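Local coordinates for mandelate racemase/muconate lactonizing enzyme, C-terminal domain protein (Paracoccus denitrificans, PDB 4DWD) that binds magnesium and may act as a hydro-lyase of the mandelate racemase branch of the enolase superfamily, at residues Glu223-His228 and Gly232-Val237; Ser43-Gly48 and Ile272-Gly277; Leu287-Gly292 and Leu316-Lys321. One frame throughout, in Å; residues are numbered along the deposited sequence.

Contact 1: residues Glu223-His228 and Gly232-Val237; sequences EEPVQH and GAMGEV
M234, a selenomethionine, leans from its helix onto P225 and V226, and this apolar packing supplies most of the contact. With CG anti to the backbone N (chi1 -171°) and further bends at chi2 and chi3, the chain curls so that SE lies 3.6 Å from P225 CD and 3.9 Å from V226 CG2. Methionine, here with selenium, has the flexible, unbranched chain for this. V226 also presses on the helix backbone, its CG2 3.8 Å from M234 N and 4.3 Å from A233 CB, the small alanine probably leaving room for it. Three residues beyond M234, V237 CG1 meets P225 CG at 4.1 Å.

Strand 221-223 here passes through its loop into helix 231-240, one beta-alpha step of the barrel that forms the C-terminal domain of this superfamily. E223, closing the strand, binds calcium in a structure of this protein and takes no part in the packing.

Where apolar and polar groups meet, the methyl CE of M234 sits 3.4 Å from V226 O and 3.7 Å from E224 OE1. Both buried oxygens accept hydrogen bonds from N200 ND2, so the methyl is their van der Waals neighbour rather than their bonding partner.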
loop_
_atom_site.group_PDB
_atom_site.type_symbol
_atom_site.label_atom_id
_atom_site.label_comp_id
_atom_site.label_asym_id
_atom_site.label_seq_id
_atom_site.Cartn_x
_atom_site.Cartn_y
_atom_site.Cartn_z
ATOM N N GLU B 223 -26.177 7.785 -1.651
ATOM C CA GLU B 223 -25.505 9.072 -1.659
ATOM C C GLU B 223 -25.156 9.547 -0.253
ATOM O O GLU B 223 -25.980 9.464 0.662
ATOM C CB GLU B 223 -26.405 10.087 -2.380
ATOM C CG GLU B 223 -25.804 11.461 -2.604
ATOM C CD GLU B 223 -26.556 12.268 -3.650
ATOM O OE1 GLU B 223 -27.252 11.663 -4.499
ATOM O OE2 GLU B 223 -26.417 13.511 -3.639
ATOM N N GLU B 224 -23.927 10.053 -0.108
ATOM C CA GLU B 224 -23.459 10.708 1.121
ATOM C C GLU B 224 -23.792 9.927 2.409
ATOM O O GLU B 224 -24.389 10.466 3.344
ATOM C CB GLU B 224 -23.974 12.155 1.190
ATOM C CG GLU B 224 -23.469 13.058 0.068
ATOM C CD GLU B 224 -22.134 13.729 0.372
ATOM O OE1 GLU B 224 -21.766 13.873 1.563
ATOM O OE2 GLU B 224 -21.453 14.148 -0.579
ATOM N N PRO B 225 -23.366 8.648 2.486
ATOM C CA PRO B 225 -23.726 7.867 3.682
ATOM C C PRO B 225 -23.143 8.378 5.014
ATOM O O PRO B 225 -23.826 8.310 6.043
ATOM C CB PRO B 225 -23.187 6.454 3.364
ATOM C CG PRO B 225 -22.188 6.647 2.258
ATOM C CD PRO B 225 -22.706 7.813 1.458
ATOM N N VAL B 226 -21.892 8.850 4.998
ATOM C CA VAL B 226 -21.218 9.300 6.226
ATOM C C VAL B 226 -20.972 10.805 6.166
ATOM O O VAL B 226 -21.211 11.432 5.130
ATOM C CB VAL B 226 -19.899 8.516 6.474
ATOM C CG1 VAL B 226 -20.200 7.023 6.545
ATOM C CG2 VAL B 226 -18.840 8.815 5.402
ATOM N N GLN B 227 -20.508 11.397 7.266
ATOM C CA GLN B 227 -20.192 12.830 7.247
ATOM C C GLN B 227 -19.188 13.133 6.136
ATOM O O GLN B 227 -18.213 12.409 5.955
ATOM C CB GLN B 227 -19.648 13.286 8.605
ATOM C CG GLN B 227 -20.606 13.055 9.772
ATOM C CD GLN B 227 -21.798 13.989 9.804
ATOM O OE1 GLN B 227 -21.869 14.961 9.053
ATOM N NE2 GLN B 227 -22.741 13.709 10.711
ATOM N N HIS B 228 -19.411 14.226 5.412
ATOM C CA HIS B 228 -18.612 14.509 4.216
ATOM C C HIS B 228 -17.169 14.776 4.540
ATOM O O HIS B 228 -16.305 14.573 3.695
ATOM C CB HIS B 228 -19.209 15.695 3.446
ATOM C CG HIS B 228 -18.677 17.030 3.895
ATOM N ND1 HIS B 228 -19.116 17.652 5.005
ATOM C CD2 HIS B 228 -17.677 17.835 3.358
ATOM C CE1 HIS B 228 -18.431 18.796 5.179
ATOM N NE2 HIS B 228 -17.545 18.906 4.168
ATOM N N GLY B 232 -11.733 9.571 3.857
ATOM C CA GLY B 232 -11.271 8.188 3.926
ATOM C C GLY B 232 -12.413 7.218 4.167
ATOM O O GLY B 232 -12.540 6.193 3.463
ATOM N N ALA B 233 -13.268 7.550 5.137
ATOM C CA ALA B 233 -14.419 6.707 5.469
ATOM C C ALA B 233 -15.419 6.617 4.322
ATOM O O ALA B 233 -15.975 5.542 4.065
ATOM C CB ALA B 233 -15.102 7.213 6.721
HETATM N N MSE B 234 -15.644 7.735 3.635
HETATM C CA MSE B 234 -16.557 7.738 2.486
HETATM C C MSE B 234 -16.107 6.759 1.438
HETATM O O MSE B 234 -16.897 5.944 0.964
HETATM C CB MSE B 234 -16.608 9.155 1.922
HETATM C CG MSE B 234 -17.687 9.360 0.856
HETATM SE SE MSE B 234 -19.514 9.522 1.592
HETATM C CE MSE B 234 -19.233 11.307 2.370
ATOM N N GLY B 235 -14.824 6.806 1.088
ATOM C CA GLY B 235 -14.284 5.897 0.081
ATOM C C GLY B 235 -14.213 4.453 0.556
ATOM O O GLY B 235 -14.370 3.529 -0.235
ATOM N N GLU B 236 -13.962 4.265 1.852
ATOM C CA GLU B 236 -13.941 2.923 2.447
ATOM C C GLU B 236 -15.316 2.270 2.325
ATOM O O GLU B 236 -15.437 1.104 1.906
ATOM C CB GLU B 236 -13.525 2.988 3.916
ATOM C CG GLU B 236 -13.623 1.645 4.628
ATOM C CD GLU B 236 -13.166 1.717 6.069
ATOM O OE1 GLU B 236 -12.064 2.258 6.305
ATOM O OE2 GLU B 236 -13.898 1.217 6.954
ATOM N N VAL B 237 -16.354 3.042 2.665
ATOM C CA VAL B 237 -17.708 2.516 2.583
ATOM C C VAL B 237 -18.028 2.201 1.125
ATOM O O VAL B 237 -18.608 1.136 0.832
ATOM C CB VAL B 237 -18.730 3.500 3.194
ATOM C CG1 VAL B 237 -20.175 3.107 2.857
ATOM C CG2 VAL B 237 -18.530 3.601 4.703
#

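Contact 2: residues Ser43-Gly48 and Ile272-Gly277; sequences SPMLGG and IVKMGG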
loop_
_atom_site.group_PDB
_atom_site.type_symbol
_atom_site.label_atom_id
_atom_site.label_comp_id
_atom_site.label_asym_id
_atom_site.label_seq_id
_atom_site.Cartn_x
_atom_site.Cartn_y
_atom_site.Cartn_z
ATOM N N SER B 43 -24.859 28.825 -4.888
ATOM C CA SER B 43 -25.664 27.955 -4.027
ATOM C C SER B 43 -26.197 28.777 -2.853
ATOM O O SER B 43 -25.409 29.393 -2.131
ATOM C CB SER B 43 -24.805 26.797 -3.527
ATOM O OG SER B 43 -25.602 25.822 -2.870
ATOM N N PRO B 44 -27.532 28.792 -2.655
ATOM C CA PRO B 44 -28.126 29.722 -1.680
ATOM C C PRO B 44 -28.118 29.160 -0.252
ATOM O O PRO B 44 -29.175 29.083 0.418
ATOM C CB PRO B 44 -29.545 29.893 -2.210
ATOM C CG PRO B 44 -29.868 28.575 -2.829
ATOM C CD PRO B 44 -28.569 28.086 -3.440
HETATM N N MSE B 45 -26.923 28.797 0.213
HETATM C CA MSE B 45 -26.755 28.231 1.557
HETATM C C MSE B 45 -26.925 29.358 2.544
HETATM O O MSE B 45 -26.200 30.372 2.492
HETATM C CB MSE B 45 -25.385 27.553 1.667
HETATM C CG MSE B 45 -25.214 26.452 0.610
HETATM SE SE MSE B 45 -26.522 24.984 0.796
HETATM C CE MSE B 45 -27.949 25.564 -0.401
ATOM N N LEU B 46 -27.893 29.194 3.447
ATOM C CA LEU B 46 -28.318 30.266 4.359
ATOM C C LEU B 46 -28.548 31.555 3.561
ATOM O O LEU B 46 -28.181 32.666 3.976
ATOM C CB LEU B 46 -27.327 30.449 5.525
ATOM C CG LEU B 46 -27.127 29.232 6.427
ATOM C CD1 LEU B 46 -26.166 29.603 7.537
ATOM C CD2 LEU B 46 -28.437 28.715 7.000
ATOM N N GLY B 47 -29.134 31.374 2.384
ATOM C CA GLY B 47 -29.484 32.483 1.498
ATOM C C GLY B 47 -28.397 32.876 0.505
ATOM O O GLY B 47 -28.621 33.702 -0.396
ATOM N N GLY B 48 -27.207 32.311 0.654
ATOM C CA GLY B 48 -26.105 32.696 -0.234
ATOM C C GLY B 48 -25.579 34.105 0.008
ATOM O O GLY B 48 -24.859 34.653 -0.838
ATOM N N ILE B 272 -22.587 22.620 -9.830
ATOM C CA ILE B 272 -22.171 23.749 -10.659
ATOM C C ILE B 272 -22.342 25.146 -10.033
ATOM O O ILE B 272 -21.661 26.094 -10.458
ATOM C CB ILE B 272 -22.902 23.649 -12.037
ATOM C CG1 ILE B 272 -22.202 24.432 -13.151
ATOM C CG2 ILE B 272 -24.393 23.994 -11.934
ATOM C CD1 ILE B 272 -22.525 23.832 -14.502
ATOM N N VAL B 273 -23.249 25.283 -9.057
ATOM C CA VAL B 273 -23.419 26.564 -8.365
ATOM C C VAL B 273 -22.725 26.596 -7.012
ATOM O O VAL B 273 -22.711 27.642 -6.336
ATOM C CB VAL B 273 -24.901 27.005 -8.225
ATOM C CG1 VAL B 273 -25.546 27.152 -9.586
ATOM C CG2 VAL B 273 -25.719 26.073 -7.343
ATOM N N LYS B 274 -22.131 25.464 -6.624
ATOM C CA LYS B 274 -21.307 25.420 -5.408
ATOM C C LYS B 274 -19.823 25.628 -5.688
ATOM O O LYS B 274 -19.082 26.084 -4.813
ATOM C CB LYS B 274 -21.485 24.093 -4.656
ATOM C CG LYS B 274 -22.892 23.919 -4.102
ATOM C CD LYS B 274 -22.976 22.612 -3.323
ATOM C CE LYS B 274 -24.379 22.334 -2.803
ATOM N NZ LYS B 274 -24.750 23.264 -1.692
HETATM N N MSE B 275 -19.388 25.263 -6.887
HETATM C CA MSE B 275 -17.969 25.306 -7.256
HETATM C C MSE B 275 -17.875 25.263 -8.753
HETATM O O MSE B 275 -18.738 24.672 -9.425
HETATM C CB MSE B 275 -17.227 24.104 -6.636
HETATM C CG MSE B 275 -17.709 22.724 -7.107
HETATM SE SE MSE B 275 -16.773 22.110 -8.733
HETATM C CE MSE B 275 -15.127 21.482 -7.867
ATOM N N GLY B 276 -16.836 25.910 -9.278
ATOM C CA GLY B 276 -16.411 25.712 -10.656
ATOM C C GLY B 276 -17.206 26.388 -11.753
ATOM O O GLY B 276 -16.636 26.852 -12.733
ATOM N N GLY B 277 -18.530 26.442 -11.617
ATOM C CA GLY B 277 -19.332 26.927 -12.731
ATOM C C GLY B 277 -19.156 26.003 -13.923
ATOM O O GLY B 277 -18.749 24.848 -13.776
#
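S43 and K274 meet because two torsions aim their polar ends at each other: S43 turns OG opposite the backbone N (chi1 -171°), and the lysine chain, extended through chi2 and chi3, bends at its last torsion (chi4 -71°). NZ thereby comes to 2.9 Å from S43 OG and donates a hydrogen bond to it. The methylenes follow the same path, with K274 CG 3.5 Å from S43 CB, so that CG, CE and NZ of the lysine all pass close to the serine. Serine suits this spot, small enough to admit the chain and carrying an acceptor for its end.

A second bond joins the backbones. S43 N donates to V273 O at 2.8 Å, while V273 CG2 lies 3.8 Å from S43 CA. M45, a selenomethionine, lies across the end of the lysine, with SE 3.5 Å from K274 NZ. P44 centres an inverse gamma turn between S43 and M45, a tight bend consistent with both facing the same lysine. An alanine in place of K274 would probably leave S43 OG without this donor and uncover the serine and M45 SE.

The K274 side chain also lies about 5 Å from that of E249, which binds calcium in a structure of this protein. The contact joins the two domains: the loop from strand 37-42 to helix 49-63 of the N-terminal domain meets the barrel loop leading into helix 277-291. Helix 90-110 backs the junction, with I100 against V273 and T92 bonded to K274 O.

Contact 3: residues Leu287-Gly292 and Leu316-Lys321; sequences LAHAHG and LMHMTK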
loop_
_atom_site.group_PDB
_atom_site.type_symbol
_atom_site.label_atom_id
_atom_site.label_comp_id
_atom_site.label_asym_id
_atom_site.label_seq_id
_atom_site.Cartn_x
_atom_site.Cartn_y
_atom_site.Cartn_z
ATOM N N LEU B 287 -11.685 14.981 -15.175
ATOM C CA LEU B 287 -11.034 14.224 -14.108
ATOM C C LEU B 287 -11.763 12.896 -13.890
ATOM O O LEU B 287 -11.119 11.854 -13.716
ATOM C CB LEU B 287 -11.005 15.043 -12.813
ATOM C CG LEU B 287 -10.387 14.354 -11.588
ATOM C CD1 LEU B 287 -8.880 14.156 -11.773
ATOM C CD2 LEU B 287 -10.670 15.174 -10.336
ATOM N N ALA B 288 -13.101 12.935 -13.867
ATOM C CA ALA B 288 -13.879 11.703 -13.698
ATOM C C ALA B 288 -13.599 10.721 -14.828
ATOM O O ALA B 288 -13.442 9.512 -14.582
ATOM C CB ALA B 288 -15.370 12.011 -13.626
ATOM N N HIS B 289 -13.527 11.227 -16.059
ATOM C CA HIS B 289 -13.239 10.371 -17.230
ATOM C C HIS B 289 -11.850 9.777 -17.160
ATOM O O HIS B 289 -11.638 8.625 -17.529
ATOM C CB HIS B 289 -13.439 11.154 -18.528
ATOM C CG HIS B 289 -13.413 10.296 -19.770
ATOM N ND1 HIS B 289 -14.190 9.213 -19.911
ATOM C CD2 HIS B 289 -12.670 10.407 -20.947
ATOM C CE1 HIS B 289 -13.956 8.644 -21.116
ATOM N NE2 HIS B 289 -13.024 9.375 -21.748
ATOM N N ALA B 290 -10.891 10.550 -16.667
ATOM C CA ALA B 290 -9.521 10.063 -16.504
ATOM C C ALA B 290 -9.453 8.877 -15.550
ATOM O O ALA B 290 -8.624 8.000 -15.732
ATOM C CB ALA B 290 -8.614 11.183 -15.996
ATOM N N HIS B 291 -10.325 8.872 -14.537
ATOM C CA HIS B 291 -10.298 7.859 -13.464
ATOM C C HIS B 291 -11.358 6.784 -13.542
ATOM O O HIS B 291 -11.395 5.884 -12.693
ATOM C CB HIS B 291 -10.367 8.544 -12.095
ATOM C CG HIS B 291 -9.082 9.218 -11.683
ATOM N ND1 HIS B 291 -8.095 8.563 -11.022
ATOM C CD2 HIS B 291 -8.645 10.533 -11.848
ATOM C CE1 HIS B 291 -7.081 9.418 -10.780
ATOM N NE2 HIS B 291 -7.408 10.619 -11.297
ATOM N N GLY B 292 -12.228 6.851 -14.552
ATOM C CA GLY B 292 -13.269 5.832 -14.718
ATOM C C GLY B 292 -14.351 5.899 -13.654
ATOM O O GLY B 292 -14.824 4.875 -13.189
ATOM N N LEU B 316 -21.857 15.349 -21.900
ATOM C CA LEU B 316 -21.303 14.168 -21.233
ATOM C C LEU B 316 -21.606 12.913 -22.046
ATOM O O LEU B 316 -22.764 12.572 -22.253
ATOM C CB LEU B 316 -21.870 14.045 -19.811
ATOM C CG LEU B 316 -21.376 12.889 -18.928
ATOM C CD1 LEU B 316 -19.904 13.044 -18.558
ATOM C CD2 LEU B 316 -22.221 12.753 -17.671
HETATM N N MSE B 317 -20.558 12.244 -22.516
HETATM C CA MSE B 317 -20.735 11.058 -23.358
HETATM C C MSE B 317 -21.402 9.949 -22.582
HETATM O O MSE B 317 -22.505 9.522 -22.940
HETATM C CB MSE B 317 -19.385 10.623 -23.910
HETATM C CG MSE B 317 -19.542 9.399 -24.805
HETATM SE SE MSE B 317 -17.792 8.916 -25.575
HETATM C CE MSE B 317 -16.741 8.907 -23.897
ATOM N N HIS B 318 -20.742 9.482 -21.519
ATOM C CA HIS B 318 -21.248 8.349 -20.735
ATOM C C HIS B 318 -22.106 8.811 -19.607
ATOM O O HIS B 318 -21.729 8.682 -18.432
ATOM C CB HIS B 318 -20.108 7.482 -20.201
ATOM C CG HIS B 318 -19.297 6.807 -21.272
ATOM N ND1 HIS B 318 -17.965 6.641 -21.168
ATOM C CD2 HIS B 318 -19.673 6.246 -22.496
ATOM C CE1 HIS B 318 -17.507 6.006 -22.269
ATOM N NE2 HIS B 318 -18.553 5.774 -23.081
HETATM N N MSE B 319 -23.267 9.365 -19.944
HETATM C CA MSE B 319 -24.283 9.695 -18.934
HETATM C C MSE B 319 -24.897 8.411 -18.425
HETATM O O MSE B 319 -25.403 7.603 -19.206
HETATM C CB MSE B 319 -25.340 10.641 -19.501
HETATM C CG MSE B 319 -25.796 11.633 -18.435
HETATM SE SE MSE B 319 -27.041 13.020 -19.106
HETATM C CE MSE B 319 -28.537 11.779 -19.031
ATOM N N THR B 320 -24.832 8.207 -17.110
ATOM C CA THR B 320 -25.264 6.953 -16.488
ATOM C C THR B 320 -26.477 7.104 -15.576
ATOM O O THR B 320 -27.186 6.128 -15.311
ATOM C CB THR B 320 -24.130 6.335 -15.653
ATOM O OG1 THR B 320 -23.627 7.323 -14.735
ATOM C CG2 THR B 320 -23.004 5.851 -16.552
ATOM N N LYS B 321 -26.703 8.321 -15.088
ATOM C CA LYS B 321 -27.851 8.614 -14.228
ATOM C C LYS B 321 -28.512 9.880 -14.758
ATOM O O LYS B 321 -27.873 10.660 -15.462
ATOM C CB LYS B 321 -27.413 8.780 -12.756
ATOM C CG LYS B 321 -26.621 7.601 -12.177
ATOM C CD LYS B 321 -27.495 6.414 -11.809
ATOM C CE LYS B 321 -26.747 5.383 -10.968
ATOM N NZ LYS B 321 -25.557 4.788 -11.643
HETATM O O HOH W 1 -15.598 6.835 -19.021
#
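H289 and H318 are joined through a water molecule rather than directly, a bridge between two imidazole rings that is the only polar link between these segments. The water lies 2.9 Å from H289 ND1 and 3.2 Å from H318 ND1, and it meets each ring at its edge, in the ring plane. The two ND1 atoms themselves stay 4.7 Å apart. Turning CG of H289 anti to the backbone N (chi1 -169°) swings its ring off the helix towards the loop.

The apolar part belongs to M317, a selenomethionine. Its chain runs extended and then bends at chi3 (50°), which brings the methyl CE to 3.9 Å from H289 CE1. The same methyl lies over one face of the H318 ring, 3.4 Å above its plane and offset toward the rim. The long, unbranched methionine chain, here a selenomethionine, can thus touch both histidines with one end group. H318 is the centre of an inverse gamma turn, a sharp bend at which M317 and H318 both face the helix.

The contact ties the C-terminal turns of barrel helix 277-291 to the loop between helix 304-314 and strand 323-325. It also lies at subunit boundaries: T168 of a neighbouring subunit packs on M317 and H318, and H80 of another packs on M317.

H318 NE2 bonds to the backbone O of R167 in the former subunit, and since a carbonyl oxygen can only accept, NE2 must carry a proton. Histidine suits such a place, offering a nitrogen to each side, and water, able to give or accept, is likely to fit the remaining ND1 atoms while separating two rings whose simultaneous protonation would probably be unfavourable.

In the fold
Contacts 1 and 2 approach the metal site from different parts of the fold. E223 of contact 1 and E249 bind calcium in a structure of this protein, and in contact 2 the side chain of K274 lies about 5 Å from that of E249 and about 9 Å from that of E223. The centres of contacts 1 and 2 are about 22 Å apart, with nearest atoms about 9 Å from each other. Contact 3 lies away from the site, on the barrel periphery, its centre about 20 Å from that of contact 1 and about 23 Å from that of contact 2. The assembly links contacts 1 and 3 across chains: Q227 packs on H318 of another subunit. Of the three, contact 2 joins the two domains.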